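Local coordinates for protein putative ADP-Ribosyltransferase Scabin (Streptomyces scabiei 87.22, PDB 5EWY) that probably transfers ADP-ribose from NAD+ to DNA, as a probable toxin of a plant-pathogenic bacterium, and here holds an inhibitor in its pocket, at residues V143-T148 / E160-G165; E60-D65 / Y101-Y106; L124-Y129 / T182-M187; T74-D79 / G132-I137. One frame throughout, in Å; residues are numbered along the deposited sequence.

Contact 1: residues V143-T148 / E160-G165; sequences VDVNKT and EVAFPG. With 5TQ (4-(8-fluoranyl-6-oxidanylidene-1,3,4,5-tetrahydrobenzo[c][1,6]naphthyridin-2-yl)butanoic acid), chain B.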
# COMPACT_ATOMS: atom_id res chain seq x y z
N VAL A 143 -2.79 -0.57 8.02
CA VAL A 143 -2.15 -1.03 9.25
C VAL A 143 -0.67 -0.68 9.18
O VAL A 143 0.04 -1.13 8.28
CB VAL A 143 -2.35 -2.54 9.45
CG1 VAL A 143 -1.66 -2.98 10.72
CG2 VAL A 143 -3.83 -2.91 9.47
N ASP A 144 -0.18 0.10 10.15
CA ASP A 144 1.23 0.43 10.21
C ASP A 144 1.97 -0.78 10.77
O ASP A 144 1.83 -1.12 11.95
CB ASP A 144 1.44 1.69 11.05
CG ASP A 144 2.88 2.16 11.04
OD1 ASP A 144 3.78 1.32 11.21
OD2 ASP A 144 3.13 3.38 10.87
N VAL A 145 2.75 -1.44 9.92
CA VAL A 145 3.32 -2.73 10.29
C VAL A 145 4.26 -2.58 11.47
O VAL A 145 4.17 -3.33 12.45
CB VAL A 145 4.00 -3.40 9.08
CG1 VAL A 145 4.86 -4.61 9.52
CG2 VAL A 145 2.97 -3.87 8.10
N ASN A 146 5.21 -1.65 11.39
CA ASN A 146 6.19 -1.54 12.47
C ASN A 146 5.56 -1.09 13.78
O ASN A 146 6.03 -1.49 14.86
CB ASN A 146 7.34 -0.64 12.07
CG ASN A 146 8.21 -1.25 11.00
OD1 ASN A 146 7.99 -2.39 10.56
ND2 ASN A 146 9.21 -0.50 10.56
N LYS A 147 4.49 -0.29 13.73
CA LYS A 147 3.80 0.08 14.96
C LYS A 147 3.02 -1.10 15.53
O LYS A 147 2.78 -1.15 16.75
CB LYS A 147 2.85 1.25 14.72
CG LYS A 147 3.54 2.57 14.46
CD LYS A 147 2.52 3.69 14.36
CE LYS A 147 3.16 5.01 13.93
NZ LYS A 147 4.27 5.40 14.83
N THR A 148 2.61 -2.03 14.68
CA THR A 148 1.83 -3.20 15.08
C THR A 148 2.69 -4.36 15.55
O THR A 148 2.35 -4.99 16.55
CB THR A 148 0.95 -3.63 13.90
OG1 THR A 148 0.11 -2.53 13.54
CG2 THR A 148 0.09 -4.83 14.22
N GLU A 160 6.48 -0.64 6.19
CA GLU A 160 5.32 -1.11 5.46
C GLU A 160 4.03 -0.61 6.10
O GLU A 160 3.92 -0.49 7.33
CB GLU A 160 5.32 -2.64 5.43
CG GLU A 160 4.19 -3.22 4.64
CD GLU A 160 4.22 -4.72 4.55
OE1 GLU A 160 5.25 -5.31 4.94
OE2 GLU A 160 3.20 -5.28 4.10
N VAL A 161 3.05 -0.36 5.24
CA VAL A 161 1.66 -0.13 5.62
C VAL A 161 0.84 -1.16 4.86
O VAL A 161 0.88 -1.22 3.61
CB VAL A 161 1.21 1.31 5.31
CG1 VAL A 161 -0.28 1.50 5.64
CG2 VAL A 161 2.06 2.34 6.05
N ALA A 162 0.10 -1.99 5.59
CA ALA A 162 -0.65 -3.09 5.00
C ALA A 162 -2.13 -2.73 4.93
O ALA A 162 -2.76 -2.45 5.96
CB ALA A 162 -0.49 -4.34 5.84
N PHE A 163 -2.70 -2.76 3.72
CA PHE A 163 -4.08 -2.36 3.52
C PHE A 163 -5.00 -3.58 3.52
O PHE A 163 -5.01 -4.34 2.53
CB PHE A 163 -4.25 -1.55 2.23
CG PHE A 163 -3.88 -0.12 2.42
CD1 PHE A 163 -4.81 0.81 2.85
CD2 PHE A 163 -2.56 0.29 2.28
CE1 PHE A 163 -4.45 2.12 3.09
CE2 PHE A 163 -2.18 1.59 2.52
CZ PHE A 163 -3.12 2.51 2.93
N PRO A 164 -5.76 -3.84 4.58
CA PRO A 164 -6.68 -4.98 4.57
C PRO A 164 -7.81 -4.74 3.59
O PRO A 164 -8.48 -3.69 3.64
CB PRO A 164 -7.19 -5.07 6.01
CG PRO A 164 -6.34 -4.11 6.81
CD PRO A 164 -5.87 -3.06 5.83
N GLY A 165 -8.02 -5.68 2.68
CA GLY A 165 -8.97 -5.50 1.61
C GLY A 165 -8.43 -4.74 0.43
O GLY A 165 -9.18 -4.49 -0.52
N12 5TQ B . 5.37 -8.16 -2.76
C13 5TQ B . 5.29 -7.63 -3.98
C15 5TQ B . 5.32 -9.64 -2.57
C17 5TQ B . 3.00 -10.54 -3.14
C01 5TQ B . 6.25 -2.83 0.17
C02 5TQ B . 6.40 -3.32 1.46
C03 5TQ B . 6.34 -4.69 1.71
C04 5TQ B . 6.09 -5.57 0.67
C05 5TQ B . 5.95 -5.09 -0.65
C06 5TQ B . 6.02 -3.71 -0.88
C07 5TQ B . 5.89 -3.20 -2.24
C08 5TQ B . 5.71 -5.99 -1.76
C09 5TQ B . 5.58 -5.40 -3.05
N10 5TQ B . 5.65 -4.06 -3.25
C11 5TQ B . 5.61 -7.38 -1.67
C14 5TQ B . 5.33 -6.29 -4.17
C16 5TQ B . 4.46 -10.42 -3.55
C18 5TQ B . 2.21 -9.33 -3.60
O19 5TQ B . 5.95 -1.97 -2.48
F20 5TQ B . 6.63 -2.47 2.46
O21 5TQ B . 1.08 -9.51 -4.14
O22 5TQ B . 2.68 -8.19 -3.45
O HOH W 1 5.62 0.41 9.36
O HOH W 2 7.85 -2.68 7.81
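In the three-stranded antiparallel sheet of this ADP-ribosyltransferase, the short edge strand 143-144 pairs with the central strand 160-164, and Val143 faces Ala162 as a hydrogen-bonded pair. Val143 N gives to Ala162 O at 2.8 Å, nearly straight at 172°, and Ala162 N returns a bond to Val143 O. A third bond, Val145 N to Glu160 O at 3.0 Å, carries the pairing into the first turn of helix 145-149. Asp144 is the N-cap of that helix: its OD1 takes Lys147 N from above the carboxylate plane, while OD2 is held by Tyr120. A water accepts from Asn146 N and donates to both Asp144 OD1 and Glu160 O, tying the cap to the strand.

Apolar contacts line the side of Val143 and Ala162. Val143 CG2 meets the Pro164 ring atom CG at 3.8 Å, the two side chains crossing at about a right angle. Val145 CG2 rests on Glu160 CG at 3.7 Å, beside a glutamate extended by two near-trans torsions (chi1 -177°, chi2 177°). That chain runs along the inhibitor, its OE2 bonded to Ser117; Glu160 CB lies 3.3 Å from the inhibitor's fluorine F20.

Contact 2: residues E60-D65 / Y101-Y106; sequences ERITPD and YDIESY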
# COMPACT_ATOMS: atom_id res chain seq x y z
N GLU A 60 -11.80 -8.04 12.21
CA GLU A 60 -11.66 -8.68 13.51
C GLU A 60 -10.68 -9.84 13.48
O GLU A 60 -10.25 -10.29 14.55
CB GLU A 60 -13.04 -9.13 14.02
CG GLU A 60 -13.94 -7.96 14.40
CD GLU A 60 -15.33 -8.39 14.83
OE1 GLU A 60 -15.58 -9.61 14.96
OE2 GLU A 60 -16.19 -7.51 15.04
N ARG A 61 -10.31 -10.33 12.30
CA ARG A 61 -9.37 -11.43 12.18
C ARG A 61 -7.92 -10.97 12.08
O ARG A 61 -7.02 -11.81 12.06
CB ARG A 61 -9.71 -12.29 10.96
CG ARG A 61 -10.97 -13.11 11.16
CD ARG A 61 -11.38 -13.83 9.89
NE ARG A 61 -10.35 -14.76 9.43
CZ ARG A 61 -10.32 -15.29 8.21
NH1 ARG A 61 -11.27 -14.98 7.32
NH2 ARG A 61 -9.35 -16.12 7.86
N ILE A 62 -7.68 -9.67 12.00
CA ILE A 62 -6.31 -9.18 11.94
C ILE A 62 -5.61 -9.49 13.26
O ILE A 62 -6.16 -9.24 14.34
CB ILE A 62 -6.28 -7.67 11.66
CG1 ILE A 62 -6.90 -7.36 10.30
CG2 ILE A 62 -4.86 -7.14 11.73
CD1 ILE A 62 -7.21 -5.89 10.10
N THR A 63 -4.41 -10.05 13.16
CA THR A 63 -3.58 -10.27 14.33
C THR A 63 -2.17 -9.79 14.03
O THR A 63 -1.74 -9.81 12.88
CB THR A 63 -3.54 -11.76 14.78
OG1 THR A 63 -3.08 -12.60 13.71
CG2 THR A 63 -4.91 -12.22 15.20
N PRO A 64 -1.45 -9.29 15.04
CA PRO A 64 -1.97 -8.91 16.35
C PRO A 64 -2.85 -7.67 16.22
O PRO A 64 -3.09 -7.23 15.10
CB PRO A 64 -0.70 -8.61 17.16
CG PRO A 64 0.29 -8.22 16.16
CD PRO A 64 -0.01 -8.99 14.91
N ASP A 65 -3.32 -7.13 17.34
CA ASP A 65 -4.20 -5.97 17.29
C ASP A 65 -3.56 -4.87 16.43
O ASP A 65 -2.42 -4.46 16.72
CB ASP A 65 -4.47 -5.46 18.69
CG ASP A 65 -5.38 -6.38 19.49
OD1 ASP A 65 -6.19 -7.10 18.88
OD2 ASP A 65 -5.27 -6.38 20.74
N TYR A 101 -4.11 -13.80 7.80
CA TYR A 101 -4.45 -12.56 8.50
C TYR A 101 -3.41 -12.16 9.53
O TYR A 101 -3.45 -11.03 10.02
CB TYR A 101 -5.82 -12.69 9.18
CG TYR A 101 -6.97 -12.28 8.30
CD1 TYR A 101 -7.45 -13.13 7.32
CD2 TYR A 101 -7.56 -11.03 8.43
CE1 TYR A 101 -8.50 -12.76 6.50
CE2 TYR A 101 -8.61 -10.65 7.62
CZ TYR A 101 -9.07 -11.52 6.65
OH TYR A 101 -10.12 -11.16 5.84
N ASP A 102 -2.47 -13.04 9.89
CA ASP A 102 -1.45 -12.65 10.85
C ASP A 102 -0.37 -11.83 10.14
O ASP A 102 0.26 -12.30 9.19
CB ASP A 102 -0.81 -13.83 11.56
CG ASP A 102 0.17 -13.37 12.62
OD1 ASP A 102 -0.29 -12.87 13.68
OD2 ASP A 102 1.39 -13.45 12.39
N ILE A 103 -0.16 -10.61 10.63
CA ILE A 103 0.71 -9.67 9.93
C ILE A 103 2.16 -10.13 9.97
O ILE A 103 2.87 -10.07 8.96
CB ILE A 103 0.53 -8.27 10.51
CG1 ILE A 103 -0.82 -7.70 10.04
CG2 ILE A 103 1.68 -7.34 10.09
CD1 ILE A 103 -1.35 -6.69 10.93
N GLU A 104 2.63 -10.56 11.15
CA GLU A 104 4.01 -11.01 11.26
C GLU A 104 4.28 -12.18 10.31
O GLU A 104 5.31 -12.22 9.64
CB GLU A 104 4.30 -11.40 12.71
CG GLU A 104 5.76 -11.44 13.06
CD GLU A 104 6.02 -11.90 14.48
OE1 GLU A 104 5.07 -12.34 15.19
OE2 GLU A 104 7.19 -11.83 14.90
N SER A 105 3.34 -13.13 10.24
CA SER A 105 3.50 -14.27 9.34
C SER A 105 3.58 -13.81 7.90
O SER A 105 4.45 -14.27 7.15
CB SER A 105 2.33 -15.26 9.51
OG SER A 105 2.30 -15.84 10.79
N TYR A 106 2.70 -12.89 7.50
CA TYR A 106 2.64 -12.42 6.11
C TYR A 106 3.93 -11.69 5.72
O TYR A 106 4.45 -11.88 4.62
CB TYR A 106 1.44 -11.47 5.97
CG TYR A 106 1.45 -10.59 4.74
CD1 TYR A 106 1.25 -11.14 3.48
CD2 TYR A 106 1.63 -9.21 4.84
CE1 TYR A 106 1.25 -10.35 2.35
CE2 TYR A 106 1.64 -8.42 3.71
CZ TYR A 106 1.44 -8.99 2.46
OH TYR A 106 1.44 -8.22 1.32
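Thr63 turns OG1 between its own backbone N and carbonyl carbon (chi1 58°), and Asp102 swings CG anti to its N (chi1 -176°); together these rotations bring hydroxyl and carboxylate within bonding distance. Thr63 OG1 donates to Asp102 OD1 at 2.8 Å, on the anti lone pair of that oxygen. The other oxygen, OD2, accepts Ser105 N at 2.9 Å as the N-cap bond of helix 103-108, so the carboxylate is gripped at both ends and its rotation is probably restricted. The backbones bridge at the same place: Ile103 N gives to Thr63 O at 2.9 Å, nearly straight, whereas Thr63 N to Tyr101 O is weak at 3.4 Å.

Beside this bridge, Arg61 folds over one face of the Tyr101 ring. Its CB makes a CH-pi contact, 3.9 Å from the ring centroid, and the chain bends at chi3 to bring the guanidinium over the CD1-CE1 rim, planes 30° apart, with Tyr101 CE1 under the guanidinium centre and 3.6 Å from Arg61 CZ. Arg61 NH1 is bonded to Ile97 O, and Tyr101 OH to Val96 O, which anchors the outer ends of both groups. Further in, Ile62 CG2 packs on Ile103 CD1 at 3.6 Å. A cis peptide bond precedes Pro64, which touches helix 145-149. The whole is a side-chain N-cap at a helix start, clasped by a single backbone bridge from the loop before strand 75-79.

Contact 3: residues L124-Y129 / T182-M187; sequences LYKTWY and TRTEKM. With 5TQ (4-(8-fluoranyl-6-oxidanylidene-1,3,4,5-tetrahydrobenzo[c][1,6]naphthyridin-2-yl)butanoic acid), chain B.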
# COMPACT_ATOMS: atom_id res chain seq x y z
N LEU A 124 11.71 2.42 -1.95
CA LEU A 124 11.80 0.99 -1.70
C LEU A 124 11.77 0.21 -3.00
O LEU A 124 12.26 -0.92 -3.06
CB LEU A 124 10.66 0.55 -0.76
CG LEU A 124 10.86 -0.88 -0.20
CD1 LEU A 124 11.98 -0.88 0.79
CD2 LEU A 124 9.60 -1.31 0.47
N TYR A 125 11.22 0.79 -4.06
CA TYR A 125 11.21 0.13 -5.36
C TYR A 125 12.60 -0.30 -5.80
O TYR A 125 12.74 -1.28 -6.54
CB TYR A 125 10.57 1.05 -6.43
CG TYR A 125 11.46 2.18 -6.89
CD1 TYR A 125 12.33 2.04 -7.96
CD2 TYR A 125 11.41 3.42 -6.26
CE1 TYR A 125 13.14 3.08 -8.36
CE2 TYR A 125 12.22 4.46 -6.66
CZ TYR A 125 13.06 4.30 -7.72
OH TYR A 125 13.92 5.27 -8.15
N LYS A 126 13.65 0.39 -5.33
CA LYS A 126 15.01 0.06 -5.72
C LYS A 126 15.44 -1.30 -5.19
O LYS A 126 16.42 -1.86 -5.70
CB LYS A 126 15.97 1.14 -5.22
CG LYS A 126 15.71 2.52 -5.81
CD LYS A 126 16.71 3.52 -5.30
CE LYS A 126 16.47 4.90 -5.93
NZ LYS A 126 16.91 4.93 -7.34
N THR A 127 14.74 -1.83 -4.17
CA THR A 127 15.08 -3.14 -3.63
C THR A 127 14.31 -4.27 -4.28
O THR A 127 14.65 -5.43 -4.03
CB THR A 127 14.80 -3.20 -2.12
OG1 THR A 127 13.39 -3.25 -1.85
CG2 THR A 127 15.44 -2.06 -1.39
N TRP A 128 13.27 -3.96 -5.05
CA TRP A 128 12.41 -4.97 -5.64
C TRP A 128 12.85 -5.17 -7.08
O TRP A 128 12.55 -4.35 -7.96
CB TRP A 128 10.95 -4.51 -5.58
CG TRP A 128 10.38 -4.54 -4.21
CD1 TRP A 128 10.11 -3.47 -3.41
CD2 TRP A 128 10.00 -5.70 -3.47
NE1 TRP A 128 9.59 -3.90 -2.21
CE2 TRP A 128 9.50 -5.26 -2.23
CE3 TRP A 128 10.03 -7.06 -3.75
CZ2 TRP A 128 9.05 -6.15 -1.27
CZ3 TRP A 128 9.57 -7.94 -2.79
CH2 TRP A 128 9.08 -7.48 -1.57
N TYR A 129 13.56 -6.26 -7.33
CA TYR A 129 14.08 -6.51 -8.66
C TYR A 129 12.97 -7.04 -9.56
O TYR A 129 12.07 -7.76 -9.12
CB TYR A 129 15.28 -7.44 -8.57
CG TYR A 129 16.40 -6.80 -7.76
CD1 TYR A 129 17.28 -5.90 -8.35
CD2 TYR A 129 16.53 -7.05 -6.40
CE1 TYR A 129 18.28 -5.29 -7.62
CE2 TYR A 129 17.54 -6.44 -5.66
CZ TYR A 129 18.41 -5.57 -6.27
OH TYR A 129 19.40 -4.96 -5.54
N THR A 182 19.27 0.53 -13.89
CA THR A 182 19.73 1.56 -12.97
C THR A 182 18.87 1.66 -11.73
O THR A 182 19.23 2.40 -10.81
CB THR A 182 19.77 2.92 -13.67
OG1 THR A 182 18.46 3.24 -14.15
CG2 THR A 182 20.76 2.92 -14.84
N ARG A 183 17.74 0.96 -11.66
CA ARG A 183 16.83 1.07 -10.52
C ARG A 183 16.42 2.52 -10.28
O ARG A 183 16.43 3.01 -9.16
CB ARG A 183 17.46 0.47 -9.26
CG ARG A 183 17.86 -1.00 -9.40
CD ARG A 183 18.81 -1.46 -8.30
NE ARG A 183 19.99 -0.61 -8.15
CZ ARG A 183 21.04 -0.60 -8.97
NH1 ARG A 183 21.09 -1.43 -10.01
NH2 ARG A 183 22.04 0.23 -8.73
N THR A 184 16.00 3.19 -11.35
CA THR A 184 15.56 4.57 -11.26
C THR A 184 14.21 4.70 -11.95
O THR A 184 13.85 3.92 -12.81
CB THR A 184 16.56 5.51 -11.93
OG1 THR A 184 16.72 5.14 -13.30
CG2 THR A 184 17.89 5.52 -11.21
N GLU A 185 13.45 5.73 -11.58
CA GLU A 185 12.17 5.97 -12.23
C GLU A 185 12.37 6.67 -13.56
O GLU A 185 13.22 7.56 -13.69
CB GLU A 185 11.25 6.81 -11.34
CG GLU A 185 10.78 6.09 -10.12
CD GLU A 185 9.96 6.96 -9.17
OE1 GLU A 185 10.47 8.00 -8.68
OE2 GLU A 185 8.80 6.57 -8.90
N LYS A 186 11.58 6.26 -14.56
CA LYS A 186 11.57 6.88 -15.88
C LYS A 186 10.51 7.96 -15.83
O LYS A 186 9.34 7.75 -16.16
CB LYS A 186 11.31 5.85 -16.96
CG LYS A 186 12.35 4.73 -16.97
CD LYS A 186 12.24 3.84 -18.20
CE LYS A 186 10.96 3.04 -18.20
NZ LYS A 186 10.92 2.07 -19.34
N MET A 187 10.91 9.14 -15.37
CA MET A 187 9.92 10.14 -14.98
C MET A 187 9.16 10.75 -16.15
O MET A 187 8.05 11.24 -15.94
CB MET A 187 10.57 11.20 -14.08
CG MET A 187 11.01 10.60 -12.74
SD MET A 187 11.31 11.84 -11.48
CE MET A 187 9.61 12.35 -11.15
N12 5TQ B . 5.37 -8.16 -2.76
C13 5TQ B . 5.29 -7.63 -3.98
C15 5TQ B . 5.32 -9.64 -2.57
C17 5TQ B . 3.00 -10.54 -3.14
C01 5TQ B . 6.25 -2.83 0.17
C02 5TQ B . 6.40 -3.32 1.46
C03 5TQ B . 6.34 -4.69 1.71
C04 5TQ B . 6.09 -5.57 0.67
C05 5TQ B . 5.95 -5.09 -0.65
C06 5TQ B . 6.02 -3.71 -0.88
C07 5TQ B . 5.89 -3.20 -2.24
C08 5TQ B . 5.71 -5.99 -1.76
C09 5TQ B . 5.58 -5.40 -3.05
N10 5TQ B . 5.65 -4.06 -3.25
C11 5TQ B . 5.61 -7.38 -1.67
C14 5TQ B . 5.33 -6.29 -4.17
C16 5TQ B . 4.46 -10.42 -3.55
C18 5TQ B . 2.21 -9.33 -3.60
O19 5TQ B . 5.95 -1.97 -2.48
F20 5TQ B . 6.63 -2.47 2.46
O21 5TQ B . 1.08 -9.51 -4.14
O22 5TQ B . 2.68 -8.19 -3.45
O HOH W 3 19.37 3.64 -8.04
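Lys126 reaches across to a backbone carbonyl instead of an acid: Lys126 NZ donates to Arg183 O at 2.7 Å. The C=O...N angle is 155°, and the nitrogen is tilted slightly from the carbonyl plane. The lysine is extended as far as CE and then bends at its last torsion (chi4 -74°), which carries the ammonium group to the carbonyl. Two further partners surround NZ, the hydroxyl Tyr125 OH at 3.1 Å and a water that donates in turn to Thr182 O.

Tyr125 lies alongside this bond. Lys126 CG sits over one face of its ring, toward the rim, Thr184 CA approaches the edge near the ring plane, and Tyr125 CE1 is 3.4 Å from Arg183 O. Glu185 CG makes an off-centre CH-pi contact at 4.3 Å from the Tyr125 ring centroid, while the carboxylate of Glu185 runs on to Tyr136 and Asn134. At the solvent side, Arg183 CD comes within 3.9 Å of Tyr129 CE1, although Tyr129 is poorly ordered.

On the far side of the 3-10 segment 124-127, Trp128 lays a face on the inhibitor, with CZ2 3.3 Å from ligand C05. The contact thus joins the pocket-lining 3-10 turn to the start of strand 184-192, where Arg183, at positive phi, and Thr184 both oppose Asp179 in a G1 beta bulge.

Contact 4: residues T74-D79 / G132-I137; sequences TLYRSD and GYNYYI. With 5TQ (4-(8-fluoranyl-6-oxidanylidene-1,3,4,5-tetrahydrobenzo[c][1,6]naphthyridin-2-yl)butanoic acid), chain B.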
# COMPACT_ATOMS: atom_id res chain seq x y z
N THR A 74 1.66 10.55 1.00
CA THR A 74 1.76 9.63 -0.11
C THR A 74 2.48 8.36 0.33
O THR A 74 3.49 8.43 1.05
CB THR A 74 2.54 10.27 -1.25
OG1 THR A 74 1.93 11.51 -1.60
CG2 THR A 74 2.57 9.37 -2.49
N LEU A 75 1.93 7.22 -0.06
CA LEU A 75 2.52 5.90 0.11
C LEU A 75 2.87 5.36 -1.27
O LEU A 75 2.45 5.90 -2.30
CB LEU A 75 1.57 4.96 0.84
CG LEU A 75 1.12 5.38 2.24
CD1 LEU A 75 0.07 4.42 2.78
CD2 LEU A 75 2.27 5.49 3.21
N TYR A 76 3.63 4.27 -1.27
CA TYR A 76 4.16 3.72 -2.51
C TYR A 76 4.00 2.21 -2.52
O TYR A 76 3.95 1.57 -1.49
CB TYR A 76 5.65 4.11 -2.72
CG TYR A 76 5.85 5.58 -2.47
CD1 TYR A 76 6.09 6.05 -1.19
CD2 TYR A 76 5.72 6.49 -3.49
CE1 TYR A 76 6.19 7.42 -0.94
CE2 TYR A 76 5.84 7.86 -3.25
CZ TYR A 76 6.10 8.26 -1.98
OH TYR A 76 6.17 9.62 -1.75
N ARG A 77 3.89 1.68 -3.73
CA ARG A 77 3.89 0.23 -3.91
C ARG A 77 4.63 -0.10 -5.19
O ARG A 77 4.22 0.35 -6.27
CB ARG A 77 2.46 -0.32 -3.96
CG ARG A 77 2.46 -1.82 -4.24
CD ARG A 77 1.07 -2.43 -4.16
NE ARG A 77 1.08 -3.77 -4.75
CZ ARG A 77 1.45 -4.88 -4.13
NH1 ARG A 77 1.45 -6.03 -4.79
NH2 ARG A 77 1.79 -4.89 -2.85
N SER A 78 5.69 -0.91 -5.07
CA SER A 78 6.36 -1.52 -6.22
C SER A 78 5.50 -2.71 -6.66
O SER A 78 5.11 -3.52 -5.84
CB SER A 78 7.75 -1.99 -5.75
OG SER A 78 8.42 -2.64 -6.80
N ASP A 79 5.16 -2.76 -7.94
CA ASP A 79 4.36 -3.86 -8.45
C ASP A 79 4.73 -4.09 -9.91
O ASP A 79 4.90 -3.14 -10.68
CB ASP A 79 2.86 -3.53 -8.29
CG ASP A 79 1.97 -4.75 -8.24
OD1 ASP A 79 2.22 -5.71 -9.01
OD2 ASP A 79 1.01 -4.75 -7.43
N GLY A 132 8.49 -3.60 -12.17
CA GLY A 132 8.53 -2.62 -13.19
C GLY A 132 7.92 -1.28 -12.92
O GLY A 132 8.15 -0.43 -13.71
N TYR A 133 7.16 -1.13 -11.84
CA TYR A 133 6.53 0.11 -11.57
C TYR A 133 6.56 0.51 -10.10
O TYR A 133 6.52 -0.29 -9.26
CB TYR A 133 5.06 -0.02 -11.97
CG TYR A 133 4.82 -0.38 -13.42
CD1 TYR A 133 4.78 0.57 -14.37
CD2 TYR A 133 4.66 -1.67 -13.81
CE1 TYR A 133 4.59 0.25 -15.69
CE2 TYR A 133 4.48 -1.98 -15.12
CZ TYR A 133 4.44 -1.01 -16.04
OH TYR A 133 4.25 -1.31 -17.34
N ASN A 134 6.61 1.81 -9.89
CA ASN A 134 6.47 2.41 -8.56
C ASN A 134 5.14 3.17 -8.56
O ASN A 134 5.03 4.22 -9.19
CB ASN A 134 7.66 3.32 -8.27
CG ASN A 134 7.80 3.66 -6.80
OD1 ASN A 134 7.49 2.84 -5.92
ND2 ASN A 134 8.26 4.89 -6.52
N TYR A 135 4.14 2.65 -7.86
CA TYR A 135 2.84 3.29 -7.72
C TYR A 135 2.81 4.25 -6.54
O TYR A 135 3.44 4.01 -5.51
CB TYR A 135 1.74 2.24 -7.56
CG TYR A 135 1.45 1.47 -8.83
CD1 TYR A 135 2.14 0.31 -9.15
CD2 TYR A 135 0.48 1.90 -9.70
CE1 TYR A 135 1.87 -0.39 -10.32
CE2 TYR A 135 0.21 1.24 -10.86
CZ TYR A 135 0.89 0.08 -11.17
OH TYR A 135 0.58 -0.54 -12.35
N TYR A 136 2.09 5.36 -6.74
CA TYR A 136 1.92 6.44 -5.79
C TYR A 136 0.48 6.40 -5.31
O TYR A 136 -0.44 6.33 -6.12
CB TYR A 136 2.19 7.79 -6.48
CG TYR A 136 3.63 8.04 -6.87
CD1 TYR A 136 4.34 7.13 -7.67
CD2 TYR A 136 4.30 9.14 -6.43
CE1 TYR A 136 5.63 7.36 -8.02
CE2 TYR A 136 5.62 9.36 -6.76
CZ TYR A 136 6.29 8.44 -7.55
OH TYR A 136 7.59 8.70 -7.88
N ILE A 137 0.29 6.34 -3.98
CA ILE A 137 -0.99 6.02 -3.36
C ILE A 137 -1.34 7.12 -2.36
O ILE A 137 -0.48 7.56 -1.59
CB ILE A 137 -0.90 4.66 -2.65
CG1 ILE A 137 -0.73 3.58 -3.72
CG2 ILE A 137 -2.12 4.37 -1.76
CD1 ILE A 137 -0.21 2.27 -3.18
N12 5TQ B . 5.37 -8.16 -2.76
C13 5TQ B . 5.29 -7.63 -3.98
C15 5TQ B . 5.32 -9.64 -2.57
C17 5TQ B . 3.00 -10.54 -3.14
C01 5TQ B . 6.25 -2.83 0.17
C02 5TQ B . 6.40 -3.32 1.46
C03 5TQ B . 6.34 -4.69 1.71
C04 5TQ B . 6.09 -5.57 0.67
C05 5TQ B . 5.95 -5.09 -0.65
C06 5TQ B . 6.02 -3.71 -0.88
C07 5TQ B . 5.89 -3.20 -2.24
C08 5TQ B . 5.71 -5.99 -1.76
C09 5TQ B . 5.58 -5.40 -3.05
N10 5TQ B . 5.65 -4.06 -3.25
C11 5TQ B . 5.61 -7.38 -1.67
C14 5TQ B . 5.33 -6.29 -4.17
C16 5TQ B . 4.46 -10.42 -3.55
C18 5TQ B . 2.21 -9.33 -3.60
O19 5TQ B . 5.95 -1.97 -2.48
F20 5TQ B . 6.63 -2.47 2.46
O21 5TQ B . 1.08 -9.51 -4.14
O22 5TQ B . 2.68 -8.19 -3.45
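Tyr76 turns the edge of its ring onto the face of Tyr136, a T-shaped pair with centroids 5.3 Å apart and planes at 80°; the atom that touches is Tyr76 CE2, over the rim of the Tyr136 ring. On the other face of the sheet, Ile137 CD1 packs against Arg77 CB at 3.8 Å, and Asp79 CB lies near Tyr135 CE1. The plane of the Tyr135 ring is entered at its edge by Arg77 O.

Behind these side chains the backbones pair, strand 75-79 antiparallel to strand 133-137 at 152°, as the edge pair of the four-stranded antiparallel sheet. Leu75 with Ile137 and Arg77 with Tyr135 are its well-formed hydrogen-bonded pairs, and Tyr135 N to Arg77 O measures 2.8 Å. Toward Asp79 the bonding slackens, Tyr133 N to Asp79 O being weak.

The outer edge of strand 75-79 clamps the inhibitor's lactam: Ser78 N donates to ligand O19 at 2.8 Å, and ligand N10 donates to Ser78 O at 2.7 Å. Arg77, its CG anti to the backbone N (chi1 176°) and its chain extended on to NE, sends NH1 to the inhibitor carboxylate oxygen O22 at 2.8 Å. Asp79 OD2 steadies that guanidinium in a salt bridge, taking NE and NH1 together from one face of the carboxylate, OD2 lying close to the guanidinium plane. Farther out, Ser117 O accepts from Arg77 NH2, Arg81 N bonds to Asp79 OD1, and Arg81 O takes Tyr135 OH.

How the contacts relate
From the N terminus, the loop at 60-65 is first to find its partner, 101-106, and contact 2 closes a loop that already contains strand 75-79. That strand opens contact 4, which closes only at 133-137, so contacts 2 and 4 cross. Contact 3 opens at 124-129, inside the span of contact 4, and closes last at 182-187, crossing it as well; the two also touch where Trp128 packs on Ser78. Contact 1 follows contact 4 in series and nests within the loop of contact 3. Contacts 3 and 4 reach the four-stranded sheet, contact 1 the three-stranded one, and contact 2 packs on contact 1, helix 103-108 on its strands and the 60-65 loop on helix 145-149. Contacts 1, 3 and 4 all touch the inhibitor.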